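Local coordinates for protein glycosyl hydrolase (Aspergillus fumigatus, PDB 2X8R) that probably cleaves, as a family 25 lysozyme, the beta-1,4 linkages between N-acetylmuramic acid and N-acetylglucosamine in bacterial peptidoglycan, at residues A[199-202]-A[203-207]; A[41-44]-A[45-49]; A[70-73]-A[74-78]; A[140-143]-A[144-148]. All coordinates share one frame; numbering follows the deposited sequence.

Interaction 1 (A[199-202]-A[203-207]); sequences GPMT and QLRKL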
loop_
_atom_site.group_PDB
_atom_site.type_symbol
_atom_site.label_atom_id
_atom_site.label_comp_id
_atom_site.label_asym_id
_atom_site.label_seq_id
_atom_site.Cartn_x
_atom_site.Cartn_y
_atom_site.Cartn_z
ATOM N N GLY A 199 -6.782 -7.451 12.916
ATOM C CA GLY A 199 -7.038 -8.844 13.291
ATOM C C GLY A 199 -5.795 -9.539 13.786
ATOM O O GLY A 199 -4.738 -8.934 13.920
ATOM N N PRO A 200 -5.902 -10.850 14.019
ATOM C CA PRO A 200 -4.773 -11.615 14.512
ATOM C C PRO A 200 -3.818 -12.076 13.390
ATOM O O PRO A 200 -4.164 -12.025 12.203
ATOM C CB PRO A 200 -5.481 -12.823 15.152
ATOM C CG PRO A 200 -6.677 -13.023 14.286
ATOM C CD PRO A 200 -7.146 -11.639 13.972
ATOM N N MET A 201 -2.678 -12.645 13.781
ATOM C CA MET A 201 -1.700 -13.106 12.818
ATOM C C MET A 201 -2.318 -14.101 11.836
ATOM O O MET A 201 -1.988 -14.092 10.689
ATOM C CB MET A 201 -0.543 -13.839 13.481
ATOM C CG MET A 201 0.573 -13.049 13.790
ATOM S SD MET A 201 1.489 -12.239 12.386
ATOM C CE MET A 201 1.272 -13.433 11.228
ATOM N N THR A 202 -3.180 -14.989 12.337
ATOM C CA THR A 202 -3.746 -15.978 11.415
ATOM C C THR A 202 -4.438 -15.287 10.227
ATOM O O THR A 202 -4.312 -15.780 9.087
ATOM C CB THR A 202 -4.689 -17.028 12.082
ATOM O OG1 THR A 202 -5.655 -16.349 12.839
ATOM C CG2 THR A 202 -3.906 -17.959 12.995
ATOM N N GLN A 203 -5.149 -14.186 10.482
ATOM C CA GLN A 203 -5.808 -13.453 9.399
ATOM C C GLN A 203 -4.826 -12.674 8.553
ATOM O O GLN A 203 -5.054 -12.491 7.345
ATOM C CB GLN A 203 -6.901 -12.531 9.947
ATOM C CG GLN A 203 -8.118 -13.328 10.439
ATOM C CD GLN A 203 -8.725 -14.210 9.344
ATOM O OE1 GLN A 203 -9.237 -13.718 8.330
ATOM N NE2 GLN A 203 -8.658 -15.519 9.536
ATOM N N LEU A 204 -3.760 -12.176 9.171
ATOM C CA LEU A 204 -2.692 -11.568 8.372
ATOM C C LEU A 204 -2.077 -12.588 7.394
ATOM O O LEU A 204 -1.887 -12.278 6.183
ATOM C CB LEU A 204 -1.617 -10.921 9.263
ATOM C CG LEU A 204 -0.345 -10.374 8.607
ATOM C CD1 LEU A 204 -0.745 -9.314 7.600
ATOM C CD2 LEU A 204 0.535 -9.785 9.710
ATOM N N ARG A 205 -1.748 -13.790 7.882
ATOM C CA ARG A 205 -1.237 -14.825 6.945
ATOM C C ARG A 205 -2.231 -15.145 5.793
ATOM O O ARG A 205 -1.796 -15.517 4.701
ATOM C CB ARG A 205 -0.851 -16.099 7.712
ATOM C CG ARG A 205 0.344 -15.837 8.621
ATOM C CD ARG A 205 1.097 -17.121 9.070
ATOM N NE ARG A 205 2.060 -16.838 10.136
ATOM C CZ ARG A 205 3.280 -16.322 9.965
ATOM N NH1 ARG A 205 3.744 -16.011 8.752
ATOM N NH2 ARG A 205 4.056 -16.114 11.024
ATOM N N LYS A 206 -3.537 -15.021 6.048
ATOM C CA LYS A 206 -4.541 -15.213 4.993
ATOM C C LYS A 206 -4.516 -14.053 4.003
ATOM O O LYS A 206 -4.722 -14.249 2.802
ATOM C CB LYS A 206 -5.947 -15.334 5.572
ATOM C CG LYS A 206 -6.282 -16.642 6.273
ATOM C CD LYS A 206 -7.823 -16.694 6.443
ATOM C CE LYS A 206 -8.302 -17.738 7.435
ATOM N NZ LYS A 206 -7.472 -18.973 7.350
ATOM N N LEU A 207 -4.277 -12.838 4.494
ATOM C CA LEU A 207 -4.090 -11.707 3.554
ATOM C C LEU A 207 -2.894 -12.037 2.646
ATOM O O LEU A 207 -2.960 -11.787 1.451
ATOM C CB LEU A 207 -3.827 -10.397 4.318
ATOM C CG LEU A 207 -3.474 -9.151 3.472
ATOM C CD1 LEU A 207 -4.625 -8.742 2.493
ATOM C CD2 LEU A 207 -3.003 -8.030 4.404
#
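Leu-204 N donates to Pro-200 O at 3.1 Å and Arg-205 N to Met-201 O at 2.8 Å, two i to i+4 backbone bonds that set up the first turn of helix 201-209. Lys-206 N continues the series to Thr-202 O, while Pro-200, at the N-cap position, takes a further weak bond from Gln-203 N on the same carbonyl oxygen.

Met-201 carries most of the side-chain contact. Its CB sets out away from 203-207, but the chain is bent at chi2 (-63°) and again at chi3, which swings the thioether back over the helix. SD then meets CD2 of Leu-204 at 3.8 Å. The terminal methyl goes on to Arg-205: CE stands 3.5 Å above the guanidinium plane, displaced toward its rim, and lies 3.7 Å from NE. At the foot of the turn, CD of Pro-200 and CG of Gln-203 run alongside each other, 4.0 Å apart, the two side chains pointing the same way.

Further in, Leu-204 reaches Val-4, Phe-28 and Phe-197, and Met-201 also touches Val-4, so one flank of the helix rests on strands 3-9, 26-35 and 193-198 of the barrel.

Apart from the guanidinium, the side chains meet through apolar groups, and these contacts rest largely on dispersion; the directional bonding is left to the backbone. Because CE sits over a face, it does not block the in-plane directions in which the guanidinium N-H groups point.

Interaction 2 (A[41-44]-A[45-49]); sequences DTVF and NSHYT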
loop_
_atom_site.group_PDB
_atom_site.type_symbol
_atom_site.label_atom_id
_atom_site.label_comp_id
_atom_site.label_asym_id
_atom_site.label_seq_id
_atom_site.Cartn_x
_atom_site.Cartn_y
_atom_site.Cartn_z
ATOM N N ASP A 41 12.466 2.947 -6.808
ATOM C CA ASP A 41 13.034 3.315 -5.509
ATOM C C ASP A 41 14.338 2.504 -5.314
ATOM O O ASP A 41 14.349 1.251 -5.337
ATOM C CB ASP A 41 12.037 3.044 -4.381
ATOM C CG ASP A 41 12.569 3.497 -3.026
ATOM O OD1 ASP A 41 13.638 3.010 -2.651
ATOM O OD2 ASP A 41 11.912 4.345 -2.378
ATOM N N THR A 42 15.449 3.218 -5.170
ATOM C CA THR A 42 16.764 2.573 -5.205
ATOM C C THR A 42 17.176 1.853 -3.926
ATOM O O THR A 42 18.230 1.176 -3.914
ATOM C CB THR A 42 17.876 3.596 -5.566
ATOM O OG1 THR A 42 17.778 4.750 -4.715
ATOM C CG2 THR A 42 17.702 4.055 -7.041
ATOM N N VAL A 43 16.380 2.006 -2.880
ATOM C CA VAL A 43 16.610 1.290 -1.615
ATOM C C VAL A 43 15.685 0.109 -1.503
ATOM O O VAL A 43 15.908 -0.736 -0.659
ATOM C CB VAL A 43 16.466 2.205 -0.363
ATOM C CG1 VAL A 43 17.010 1.494 0.860
ATOM C CG2 VAL A 43 17.245 3.494 -0.591
ATOM N N PHE A 44 14.724 -0.017 -2.412
ATOM C CA PHE A 44 13.787 -1.141 -2.354
ATOM C C PHE A 44 14.489 -2.505 -2.208
ATOM O O PHE A 44 14.145 -3.315 -1.338
ATOM C CB PHE A 44 12.893 -1.161 -3.612
ATOM C CG PHE A 44 12.076 -2.424 -3.713
ATOM C CD1 PHE A 44 10.860 -2.509 -3.047
ATOM C CD2 PHE A 44 12.551 -3.536 -4.415
ATOM C CE1 PHE A 44 10.095 -3.688 -3.084
ATOM C CE2 PHE A 44 11.809 -4.729 -4.453
ATOM C CZ PHE A 44 10.570 -4.790 -3.795
ATOM N N ASN A 45 15.479 -2.777 -3.056
ATOM C CA ASN A 45 16.112 -4.100 -3.040
ATOM C C ASN A 45 16.756 -4.409 -1.681
ATOM O O ASN A 45 16.555 -5.522 -1.122
ATOM C CB ASN A 45 17.112 -4.242 -4.197
ATOM C CG ASN A 45 16.421 -4.397 -5.566
ATOM O OD1 ASN A 45 15.320 -4.912 -5.661
ATOM N ND2 ASN A 45 17.070 -3.917 -6.616
ATOM N N SER A 46 17.484 -3.424 -1.147
ATOM C CA SER A 46 18.150 -3.594 0.149
ATOM C C SER A 46 17.113 -3.812 1.281
ATOM O O SER A 46 17.277 -4.703 2.138
ATOM C CB SER A 46 19.105 -2.424 0.432
ATOM O OG SER A 46 18.425 -1.226 0.565
ATOM N N HIS A 47 16.032 -3.034 1.238
ATOM C CA HIS A 47 14.957 -3.165 2.241
ATOM C C HIS A 47 14.272 -4.531 2.163
ATOM O O HIS A 47 14.090 -5.202 3.171
ATOM C CB HIS A 47 13.911 -2.074 2.027
ATOM C CG HIS A 47 14.326 -0.736 2.552
ATOM N ND1 HIS A 47 13.790 0.452 2.108
ATOM C CD2 HIS A 47 15.209 -0.407 3.524
ATOM C CE1 HIS A 47 14.315 1.461 2.778
ATOM N NE2 HIS A 47 15.165 0.964 3.660
ATOM N N TYR A 48 13.910 -4.935 0.951
ATOM C CA TYR A 48 13.152 -6.147 0.732
ATOM C C TYR A 48 13.970 -7.365 1.151
ATOM O O TYR A 48 13.445 -8.256 1.790
ATOM C CB TYR A 48 12.738 -6.180 -0.736
ATOM C CG TYR A 48 11.633 -7.142 -1.134
ATOM C CD1 TYR A 48 10.321 -6.705 -1.160
ATOM C CD2 TYR A 48 11.920 -8.436 -1.589
ATOM C CE1 TYR A 48 9.306 -7.525 -1.613
ATOM C CE2 TYR A 48 10.891 -9.293 -2.016
ATOM C CZ TYR A 48 9.585 -8.811 -1.999
ATOM O OH TYR A 48 8.486 -9.567 -2.412
ATOM N N THR A 49 15.268 -7.360 0.847
ATOM C CA THR A 49 16.139 -8.445 1.305
ATOM C C THR A 49 16.277 -8.427 2.808
ATOM O O THR A 49 16.215 -9.494 3.457
ATOM C CB THR A 49 17.508 -8.306 0.650
ATOM O OG1 THR A 49 17.335 -8.317 -0.777
ATOM C CG2 THR A 49 18.431 -9.454 1.053
HETATM O O HOH W 1 16.119 -1.076 -5.364
HETATM O O HOH W 2 18.536 -1.332 -2.820
#
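Val-43 and His-47 meet at the start of helix 44-53, where CG1 of Val-43 lies over a face of the imidazole, 3.4 Å from the ring centroid and 15° off the normal, a CH-pi contact. The methyl gets there because it is anti to the valine's backbone N (chi1 -167°). Val-43 O is gripped twice: His-47 N donates to it at 3.0 Å, almost straight on, and Ser-46 OG at 2.8 Å from a more bent direction. One residue further on, Phe-44 and Tyr-48 lie side by side with their rings inclined by 35°, neither stacked nor edge-to-face. CZ of Phe-44 is 3.3 Å from CD1 of Tyr-48, and CB of Tyr-48 sits over a face of the phenyl ring.

Asp-41 positions this first shell. Its OD1 makes a capping bond in the turn that leads into the helix, accepting from Val-43 N at 2.9 Å, an Asx turn, and weakly from Phe-44 N, while residues 41-44 form a type I beta turn. Two waters carry the pattern into the helix: one links Asp-41 O to Asn-45 N, the other donates to Thr-42 O and accepts from Ser-46 N, its oxygen 2.9 Å from that nitrogen. The second carboxylate oxygen, OD2, is fixed by Asn-11 N.

The capped turn follows strand 39-40 directly, and the helix packs inward against strand 26-35, with Phe-44 on Ile-31 and Ala-33 and His-47 on Ile-31.

Interaction 3 (A[70-73]-A[74-78]); sequences TGST and QAKFF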
loop_
_atom_site.group_PDB
_atom_site.type_symbol
_atom_site.label_atom_id
_atom_site.label_comp_id
_atom_site.label_asym_id
_atom_site.label_seq_id
_atom_site.Cartn_x
_atom_site.Cartn_y
_atom_site.Cartn_z
ATOM N N THR A 70 -1.627 5.596 -18.115
ATOM C CA THR A 70 -2.809 4.829 -17.716
ATOM C C THR A 70 -2.494 4.055 -16.460
ATOM O O THR A 70 -1.319 3.889 -16.116
ATOM C CB THR A 70 -3.265 3.838 -18.786
ATOM O OG1 THR A 70 -2.244 2.861 -19.033
ATOM C CG2 THR A 70 -3.602 4.568 -20.097
ATOM N N GLY A 71 -3.549 3.597 -15.785
ATOM C CA GLY A 71 -3.404 2.748 -14.570
ATOM C C GLY A 71 -2.695 1.428 -14.888
ATOM O O GLY A 71 -1.814 0.974 -14.124
ATOM N N SER A 72 -3.019 0.846 -16.037
ATOM C CA SER A 72 -2.406 -0.419 -16.445
ATOM C C SER A 72 -0.899 -0.275 -16.670
ATOM O O SER A 72 -0.101 -1.140 -16.256
ATOM C CB SER A 72 -3.084 -0.870 -17.756
ATOM O OG SER A 72 -2.300 -1.910 -18.345
ATOM N N THR A 73 -0.481 0.832 -17.306
ATOM C CA THR A 73 0.974 1.043 -17.495
ATOM C C THR A 73 1.745 1.011 -16.164
ATOM O O THR A 73 2.805 0.334 -16.043
ATOM C CB THR A 73 1.236 2.343 -18.211
ATOM O OG1 THR A 73 0.711 2.217 -19.544
ATOM C CG2 THR A 73 2.764 2.649 -18.270
ATOM N N GLN A 74 1.218 1.744 -15.183
ATOM C CA GLN A 74 1.863 1.831 -13.885
ATOM C C GLN A 74 1.829 0.508 -13.124
ATOM O O GLN A 74 2.834 0.165 -12.474
ATOM C CB GLN A 74 1.329 3.002 -13.078
ATOM C CG GLN A 74 2.042 4.252 -13.616
ATOM C CD GLN A 74 1.619 5.529 -12.958
ATOM O OE1 GLN A 74 1.632 5.644 -11.745
ATOM N NE2 GLN A 74 1.291 6.535 -13.778
ATOM N N ALA A 75 0.711 -0.220 -13.202
ATOM C CA ALA A 75 0.648 -1.585 -12.685
ATOM C C ALA A 75 1.747 -2.482 -13.278
ATOM O O ALA A 75 2.405 -3.219 -12.535
ATOM C CB ALA A 75 -0.730 -2.204 -12.885
ATOM N N LYS A 76 1.914 -2.434 -14.604
ATOM C CA LYS A 76 2.896 -3.274 -15.245
ATOM C C LYS A 76 4.301 -2.897 -14.786
ATOM O O LYS A 76 5.128 -3.777 -14.583
ATOM C CB LYS A 76 2.828 -3.123 -16.764
ATOM C CG LYS A 76 1.562 -3.814 -17.331
ATOM C CD LYS A 76 1.491 -3.688 -18.830
ATOM C CE LYS A 76 0.581 -4.794 -19.402
ATOM N NZ LYS A 76 -0.031 -4.467 -20.730
ATOM N N PHE A 77 4.566 -1.600 -14.626
ATOM C CA PHE A 77 5.884 -1.156 -14.223
ATOM C C PHE A 77 6.176 -1.628 -12.786
ATOM O O PHE A 77 7.254 -2.191 -12.500
ATOM C CB PHE A 77 5.973 0.364 -14.346
ATOM C CG PHE A 77 7.270 0.949 -13.857
ATOM C CD1 PHE A 77 8.510 0.545 -14.400
ATOM C CD2 PHE A 77 7.252 1.947 -12.879
ATOM C CE1 PHE A 77 9.726 1.117 -13.932
ATOM C CE2 PHE A 77 8.447 2.541 -12.420
ATOM C CZ PHE A 77 9.698 2.127 -12.951
ATOM N N PHE A 78 5.199 -1.416 -11.908
ATOM C CA PHE A 78 5.282 -1.895 -10.513
ATOM C C PHE A 78 5.558 -3.415 -10.465
ATOM O O PHE A 78 6.446 -3.889 -9.726
ATOM C CB PHE A 78 3.969 -1.492 -9.812
ATOM C CG PHE A 78 3.796 -2.002 -8.401
ATOM C CD1 PHE A 78 4.753 -1.766 -7.406
ATOM C CD2 PHE A 78 2.574 -2.621 -8.055
ATOM C CE1 PHE A 78 4.524 -2.198 -6.070
ATOM C CE2 PHE A 78 2.309 -3.030 -6.749
ATOM C CZ PHE A 78 3.274 -2.791 -5.740
HETATM O O HOH W 3 -1.181 -1.169 -20.602
#
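Ser-72 O accepts from Lys-76 N at 2.9 Å with an N-H...O angle of 161°, and the lysine side chain follows the same line back along the helix. With CG beside the lysine's own backbone N (chi1 -73°), that carbon passes 3.3 Å from Ser-72 O, and the extended chain beyond it carries NZ to the serine end. NZ and Ser-72 OG stay 4.2 Å apart. A water joins them, lying 2.6 Å from Ser-72 OG and accepting a weak bond from Lys-76 NZ.

The backbone bonds on either side are regular: Ala-75 N to Gly-71 O at 2.9 Å, and Phe-77 N to Thr-73 O at 3.0 Å. At the N-cap residue the pattern is looser, since Gln-74 N reaches Thr-70 O only by a weak bond of 3.5 Å.

Helix 71-79 is the crossover of a beta-alpha-beta unit, joining parallel strands 57-63 and 95-97 of the TIM barrel. Its buried side is partly polar. The extended Gln-74 puts its amide among residues that precede the helix: NE2 donates to Ser-69 OG and Arg-65 O, and OE1 pairs with His-62 NE2. On another flank Ser-72, Ala-75 and Lys-76 all touch Glu-125 of helix 112-130, whereas Phe-77 and Phe-78 turn their rings away from 70-73 to reach Thr-34 of strand 26-35.

Interaction 4 (A[140-143]-A[144-148]); sequences ADWW and NRCTG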
loop_
_atom_site.group_PDB
_atom_site.type_symbol
_atom_site.label_atom_id
_atom_site.label_comp_id
_atom_site.label_asym_id
_atom_site.label_seq_id
_atom_site.Cartn_x
_atom_site.Cartn_y
_atom_site.Cartn_z
ATOM N N ALA A 140 -9.408 9.034 3.773
ATOM C CA ALA A 140 -10.835 9.243 3.481
ATOM C C ALA A 140 -11.041 10.582 2.734
ATOM O O ALA A 140 -11.821 10.652 1.784
ATOM C CB ALA A 140 -11.666 9.184 4.770
ATOM N N ASP A 141 -10.309 11.610 3.166
ATOM C CA ASP A 141 -10.388 12.951 2.590
ATOM C C ASP A 141 -10.025 12.900 1.106
ATOM O O ASP A 141 -10.735 13.455 0.254
ATOM C CB ASP A 141 -9.417 13.904 3.301
ATOM C CG ASP A 141 -9.231 15.182 2.515
ATOM O OD1 ASP A 141 -10.112 16.046 2.641
ATOM O OD2 ASP A 141 -8.253 15.275 1.733
ATOM N N TRP A 142 -8.900 12.236 0.791
ATOM C CA TRP A 142 -8.479 12.187 -0.598
ATOM C C TRP A 142 -9.486 11.410 -1.466
ATOM O O TRP A 142 -9.884 11.864 -2.537
ATOM C CB TRP A 142 -7.085 11.562 -0.681
ATOM C CG TRP A 142 -6.535 11.719 -2.131
ATOM C CD1 TRP A 142 -5.718 12.695 -2.590
ATOM C CD2 TRP A 142 -6.792 10.841 -3.244
ATOM N NE1 TRP A 142 -5.435 12.488 -3.939
ATOM C CE2 TRP A 142 -6.110 11.378 -4.364
ATOM C CE3 TRP A 142 -7.567 9.682 -3.410
ATOM C CZ2 TRP A 142 -6.147 10.766 -5.649
ATOM C CZ3 TRP A 142 -7.635 9.080 -4.672
ATOM C CH2 TRP A 142 -6.924 9.620 -5.781
ATOM N N TRP A 143 -9.925 10.243 -0.973
ATOM C CA TRP A 143 -10.867 9.422 -1.691
ATOM C C TRP A 143 -12.162 10.193 -1.978
ATOM O O TRP A 143 -12.713 10.103 -3.088
ATOM C CB TRP A 143 -11.183 8.140 -0.904
ATOM C CG TRP A 143 -11.779 7.084 -1.755
ATOM C CD1 TRP A 143 -13.110 6.736 -1.824
ATOM C CD2 TRP A 143 -11.093 6.247 -2.699
ATOM N NE1 TRP A 143 -13.291 5.717 -2.755
ATOM C CE2 TRP A 143 -12.072 5.381 -3.281
ATOM C CE3 TRP A 143 -9.757 6.113 -3.078
ATOM C CZ2 TRP A 143 -11.747 4.415 -4.246
ATOM C CZ3 TRP A 143 -9.435 5.125 -4.036
ATOM C CH2 TRP A 143 -10.431 4.299 -4.607
ATOM N N ASN A 144 -12.594 10.981 -0.997
ATOM C CA ASN A 144 -13.776 11.780 -1.201
ATOM C C ASN A 144 -13.525 12.843 -2.265
ATOM O O ASN A 144 -14.324 12.945 -3.230
ATOM C CB ASN A 144 -14.201 12.423 0.102
ATOM C CG ASN A 144 -15.491 13.186 -0.065
ATOM O OD1 ASN A 144 -16.529 12.590 -0.374
ATOM N ND2 ASN A 144 -15.423 14.532 0.073
ATOM N N ARG A 145 -12.417 13.578 -2.137
ATOM C CA ARG A 145 -12.171 14.692 -3.067
ATOM C C ARG A 145 -11.908 14.211 -4.485
ATOM O O ARG A 145 -12.438 14.792 -5.449
ATOM C CB ARG A 145 -11.016 15.581 -2.628
ATOM C CG ARG A 145 -10.669 16.718 -3.639
ATOM C CD ARG A 145 -9.549 17.601 -3.089
ATOM N NE ARG A 145 -9.919 18.111 -1.771
ATOM C CZ ARG A 145 -9.445 17.668 -0.600
ATOM N NH1 ARG A 145 -8.518 16.710 -0.549
ATOM N NH2 ARG A 145 -9.896 18.220 0.531
ATOM N N CYS A 146 -11.093 13.167 -4.619
ATOM C CA CYS A 146 -10.605 12.857 -5.959
ATOM C C CYS A 146 -11.376 11.773 -6.707
ATOM O O CYS A 146 -11.181 11.620 -7.909
ATOM C CB CYS A 146 -9.112 12.516 -5.897
ATOM S SG CYS A 146 -8.071 13.915 -5.360
ATOM N N THR A 147 -12.208 11.023 -5.994
ATOM C CA THR A 147 -13.032 9.990 -6.625
ATOM C C THR A 147 -14.527 10.210 -6.458
ATOM O O THR A 147 -15.337 9.417 -6.980
ATOM C CB THR A 147 -12.689 8.518 -6.183
ATOM O OG1 THR A 147 -13.197 8.262 -4.862
ATOM C CG2 THR A 147 -11.176 8.296 -6.215
ATOM N N GLY A 148 -14.908 11.263 -5.737
ATOM C CA GLY A 148 -16.320 11.420 -5.336
ATOM C C GLY A 148 -16.766 10.349 -4.353
ATOM O O GLY A 148 -17.939 9.928 -4.355
HETATM O O HOH W 4 -12.726 15.555 0.824
#
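The side chain of Cys-146 lies over a face of the Trp-142 indole, CB over one ring and SG over the other. Its CB stands 3.5 Å from the centroid of the six-membered ring, 14° off the normal, a CH-pi contact. SG, anti to the cysteine's carbonyl carbon, then passes across to the five-membered ring, 3.5 Å from that centroid, a sulfur-aromatic contact. Beyond SG comes the disulfide to Cys-107.

The next residue makes a similar approach to the next indole: Thr-147 OG1 lies over a face of Trp-143 and bonds Trp-143 O at 2.6 Å, while Thr-147 N reaches that oxygen from the opposite face of the carbonyl plane. CG2 lies over the six-membered ring, 4.0 Å from the centroid and 8° off the normal. Trp-143 NE1 is held by Ala-150 O, and Ala-150 N in turn donates to Thr-147 OG1.

On the exposed flank, Arg-145 NH1 meets Asp-141 OD2 at 2.7 Å on its syn side, and NH2 adds a weak bond to OD1 at 3.0 Å. The carboxylate and guanidinium planes are 51° apart, so the two-bond salt bridge is twisted, not flat.

Helix 140-147 crosses between strands 135-138 and 159-162, and Gly-148 ends it with positive phi. Its chemistry is divided: charge is paired outside, while inside, sulfur, aliphatic carbon and one hydrogen-bonded hydroxyl rest on aromatic faces. The covalent bond to Cys-107 should keep the sulfur in place over Trp-142, and the pairing with Arg-145, with Tyr-100 OH as a further partner of OD2, probably favours the ionised carboxylate of Asp-141.

From the N terminus the order is interaction 2, 3, 4 and then 1, strictly in series: none nests in or crosses another, and each closes no more than about a helical turn. Interaction 2 turns the chain from strand 39-40 into helix 44-53. Interaction 3 begins the helix of the crossover from strand 57-63 to 95-97, and its nearest atoms come within about 6 Å of interaction 2. Interaction 4 lies in the crossover from 135-138 to 159-162, with its centre about 31 Å from that of interaction 2, across the chain's centre. Helix 112-130 touches both 3 and 4. Interaction 1 starts the last helix, whose first turn packs on strands 3-9 and 26-35.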